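PDB 3WCA: farnesyltransferase, putative from Trypanosoma cruzi, which probably catalyses the magnesium-dependent condensation of two farnesyl diphosphate molecules to squalene, an NAD(P)H-requiring step that leads toward lanosterol. Local coordinates for residues G166-G169 against H170-L174; D188-T191 against N192-H195. The protein carries 1 engineered substitution. All blocks are in the same frame, centred on the assembly; numbering follows the deposited sequence.

Interaction 1: G166-G169 against H170-L174. With FPS (S-[(2E,6E)-3,7,11-trimethyldodeca-2,6,10-trienyl] trihydrogen thiodiphosphate), chain E.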
# COMPACT_ATOMS: atom_id res chain seq x y z
N GLY A 166 3.10 -1.14 5.75
CA GLY A 166 2.66 -1.74 7.00
C GLY A 166 2.51 -0.70 8.10
O GLY A 166 1.60 -0.79 8.94
N LEU A 167 3.40 0.29 8.10
CA LEU A 167 3.36 1.35 9.11
C LEU A 167 2.17 2.29 8.89
O LEU A 167 1.67 2.90 9.84
CB LEU A 167 4.67 2.14 9.11
CG LEU A 167 5.85 1.49 9.84
CD1 LEU A 167 7.10 2.33 9.69
CD2 LEU A 167 5.50 1.34 11.32
N VAL A 168 1.74 2.43 7.64
CA VAL A 168 0.59 3.27 7.35
C VAL A 168 -0.55 2.56 8.06
O VAL A 168 -1.42 3.18 8.66
CB VAL A 168 0.30 3.35 5.84
CG1 VAL A 168 -0.90 4.24 5.58
CG2 VAL A 168 1.52 3.88 5.09
N GLY A 169 -0.52 1.23 8.01
CA GLY A 169 -1.54 0.43 8.66
C GLY A 169 -1.53 0.67 10.16
O GLY A 169 -2.59 0.76 10.80
N HIS A 170 -0.33 0.75 10.74
CA HIS A 170 -0.18 1.00 12.17
C HIS A 170 -0.75 2.39 12.46
O HIS A 170 -1.64 2.54 13.30
CB HIS A 170 1.29 0.97 12.60
CG HIS A 170 1.88 -0.41 12.68
ND1 HIS A 170 2.96 -0.72 13.48
CD2 HIS A 170 1.52 -1.57 12.08
CE1 HIS A 170 3.24 -2.00 13.37
NE2 HIS A 170 2.38 -2.55 12.53
N GLY A 171 -0.23 3.38 11.75
CA GLY A 171 -0.67 4.76 11.91
C GLY A 171 -2.17 4.93 11.85
O GLY A 171 -2.76 5.50 12.77
N LEU A 172 -2.80 4.44 10.78
CA LEU A 172 -4.24 4.54 10.63
C LEU A 172 -4.93 3.90 11.83
O LEU A 172 -5.83 4.49 12.41
CB LEU A 172 -4.72 3.85 9.34
CG LEU A 172 -4.37 4.55 8.03
CD1 LEU A 172 -4.88 3.74 6.84
CD2 LEU A 172 -4.96 5.95 8.02
N THR A 173 -4.51 2.70 12.19
CA THR A 173 -5.10 2.00 13.33
C THR A 173 -5.00 2.87 14.60
O THR A 173 -5.93 2.91 15.40
CB THR A 173 -4.41 0.63 13.55
OG1 THR A 173 -4.56 -0.18 12.38
CG2 THR A 173 -5.03 -0.10 14.74
N LEU A 174 -3.88 3.57 14.77
CA LEU A 174 -3.71 4.42 15.94
C LEU A 174 -4.55 5.69 15.81
O LEU A 174 -4.96 6.28 16.82
CB LEU A 174 -2.24 4.79 16.15
CG LEU A 174 -1.29 3.64 16.54
CD1 LEU A 174 0.15 4.15 16.49
CD2 LEU A 174 -1.64 3.10 17.93
C1 FPS E . 0.48 3.67 -3.00
S1 FPS E . -0.13 5.42 -3.16
C2 FPS E . 0.48 3.24 -1.50
C3 FPS E . 0.18 2.02 -0.91
C4 FPS E . -0.22 0.77 -1.66
C5 FPS E . 0.25 1.95 0.60
C6 FPS E . -0.90 2.63 1.41
C7 FPS E . -1.20 1.71 2.58
C8 FPS E . -2.31 1.70 3.34
C10 FPS E . -2.35 0.66 4.47
C9 FPS E . -3.49 2.65 3.12
C11 FPS E . -3.76 0.22 4.80
C12 FPS E . -3.77 -0.37 6.19
C13 FPS E . -4.80 -0.30 7.06
C14 FPS E . -6.13 0.40 6.76
C15 FPS E . -4.63 -0.97 8.42
PA FPS E . -2.11 5.43 -3.77
O1A FPS E . -2.96 4.53 -2.83
O2A FPS E . -2.59 6.86 -3.69
O3A FPS E . -2.37 5.15 -5.40
PB FPS E . -1.87 3.99 -6.52
O1B FPS E . -3.06 3.51 -7.40
O2B FPS E . -0.82 4.64 -7.49
O3B FPS E . -1.33 2.70 -5.77

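Interaction 2: D188-T191 against N192-H195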
# COMPACT_ATOMS: atom_id res chain seq x y z
N ASP A 188 -4.12 -3.05 20.37
CA ASP A 188 -3.41 -4.00 21.22
C ASP A 188 -2.29 -4.69 20.46
O ASP A 188 -1.12 -4.59 20.84
CB ASP A 188 -4.36 -5.05 21.78
CG ASP A 188 -5.20 -4.52 22.93
OD1 ASP A 188 -4.77 -3.54 23.57
OD2 ASP A 188 -6.28 -5.09 23.19
N ASP A 189 -2.65 -5.38 19.38
CA ASP A 189 -1.69 -6.07 18.54
C ASP A 189 -1.83 -5.55 17.12
O ASP A 189 -2.85 -5.79 16.46
CB ASP A 189 -1.93 -7.58 18.55
CG ASP A 189 -0.89 -8.34 17.75
OD1 ASP A 189 -0.29 -7.73 16.85
OD2 ASP A 189 -0.66 -9.55 18.02
N LEU A 190 -0.80 -4.84 16.65
CA LEU A 190 -0.79 -4.24 15.32
C LEU A 190 -0.35 -5.15 14.17
O LEU A 190 -0.13 -4.68 13.05
CB LEU A 190 0.07 -2.98 15.35
CG LEU A 190 -0.52 -1.87 16.22
CD1 LEU A 190 0.38 -0.64 16.17
CD2 LEU A 190 -1.92 -1.52 15.71
N THR A 191 -0.22 -6.44 14.44
CA THR A 191 0.20 -7.39 13.42
C THR A 191 -0.76 -7.37 12.22
O THR A 191 -0.33 -7.20 11.08
CB THR A 191 0.25 -8.82 14.00
OG1 THR A 191 1.17 -8.84 15.10
CG2 THR A 191 0.71 -9.81 12.94
N ASN A 192 -2.05 -7.53 12.49
CA ASN A 192 -3.02 -7.53 11.42
C ASN A 192 -3.09 -6.20 10.68
O ASN A 192 -3.43 -6.17 9.51
CB ASN A 192 -4.41 -7.93 11.94
CG ASN A 192 -4.47 -9.39 12.31
OD1 ASN A 192 -3.63 -10.17 11.87
ND2 ASN A 192 -5.46 -9.77 13.10
N ALA A 193 -2.75 -5.11 11.35
CA ALA A 193 -2.77 -3.81 10.69
C ALA A 193 -1.63 -3.80 9.68
O ALA A 193 -1.75 -3.25 8.59
CB ALA A 193 -2.58 -2.70 11.70
N ASN A 194 -0.52 -4.43 10.06
CA ASN A 194 0.65 -4.52 9.20
C ASN A 194 0.33 -5.42 8.01
O ASN A 194 0.77 -5.14 6.89
CB ASN A 194 1.84 -5.10 9.98
CG ASN A 194 3.11 -5.11 9.17
OD1 ASN A 194 3.70 -4.06 8.91
ND2 ASN A 194 3.53 -6.29 8.74
N HIS A 195 -0.39 -6.50 8.26
CA HIS A 195 -0.80 -7.40 7.19
C HIS A 195 -1.63 -6.61 6.17
O HIS A 195 -1.45 -6.75 4.96
CB HIS A 195 -1.64 -8.54 7.75
CG HIS A 195 -0.85 -9.66 8.35
ND1 HIS A 195 -0.05 -10.49 7.59
CD2 HIS A 195 -0.73 -10.09 9.63
CE1 HIS A 195 0.52 -11.39 8.38
NE2 HIS A 195 0.12 -11.17 9.62
O HOH W 1 -3.79 -5.14 14.01
O HOH W 2 -3.23 -8.56 15.13
O HOH W 3 2.17 -8.63 9.80

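Interaction 1: G166-G169 against H170-L174
The farnesyl pocket of this squalene synthase is lined in part by one turn of helix 154-179, in which V168 and L172 face the isoprenoid tail of the bound thiodiphosphate and stand one turn apart, CG1 of V168 lying 4.2 Å from CD1 of L172. V168 CG1 is anti to the backbone N (chi1 -180°), which carries this methyl to 3.7 Å from C8 of the ligand, while L172 CD1 comes within 3.6 Å of C14 near the tail's far end. Between them G169 offers only backbone: its CA is 3.4 Å from C15 of the ligand. The carbonyl of G169 is gripped twice, since T173 donates to G169 O both from its backbone N and from OG1, the latter at 2.7 Å, and the two donors arrive from opposite faces of the carbonyl plane. T173 OG1 is also hydrogen-bonded to Y267 OH. Away from the pocket, the H170 ring leans back over the preceding turn, with CD2 3.2 Å from G166 O and ND1 near L167 CD2, and meets H162 edge-to-face. Hydrocarbon thus lines the tail, while behind that lining the carbonyl of G169 and the hydroxyl of T173 are engaged in hydrogen bonds.

Interaction 2: D188-T191 against N192-H195
L190, at the N-cap of helix 191-207, packs CD2 against A193 CB at 4.2 Å, and L190 O opens the helical bonding, accepting from N194 N at 3.0 Å and only weakly from A193 N. On this inner side both rest on T173. One residue on, H195 N donates to T191 O in the carbonyl plane, and the two side chains run side by side, T191 CG2 3.6 Å from H195 CD2. The H195 ring stacks on H263, its ND1 hydrogen-bonded to H260 ND1.

The outer side is exposed and water-bridged. Its firm element is an Asx turn: D189 OD1 takes T191 N at 2.7 Å and T191 OG1 through the syn lone pair. CG of D189, anti to its backbone N (chi1 -176°), carries the carboxylate over the helix start. The waters are the loose part: one joins D189 O to N192 N, a second donates to D189 O and accepts weakly from A193 N, and the oxygen of a third, 3.2 Å above the plane of the H195 ring over its centre, links T191 O with N194 ND2, while N194 OD1 is hydrogen-bonded to H162 ND1. Carboxylate and water thus serve the first helix amides, probably favouring the ionised form of D189.

Overall arrangement
Interaction 1 lies on helix 154-179, interaction 2 on the loop and first turn of the next helix, 191-207, and their centres are 8 Å apart. They touch: G166 CA is 3.2 Å from N194 OD1, T173 OG1 is 3.3 Å from A193 CB, and T173 CG2 is 3.6 Å from L190 CD2. Both contribute to the pocket of the farnesyl thiodiphosphate, residues 166-174 through V168, G169 and L172, residues 188-195 through A193, whose side chain is about 4 Å from the ligand. Y267 contacts T173 and A193 alike. The magnesium end is further off: the side chain of V168 lies about 9 Å from that of D68 and about 11 Å from the bound magnesium.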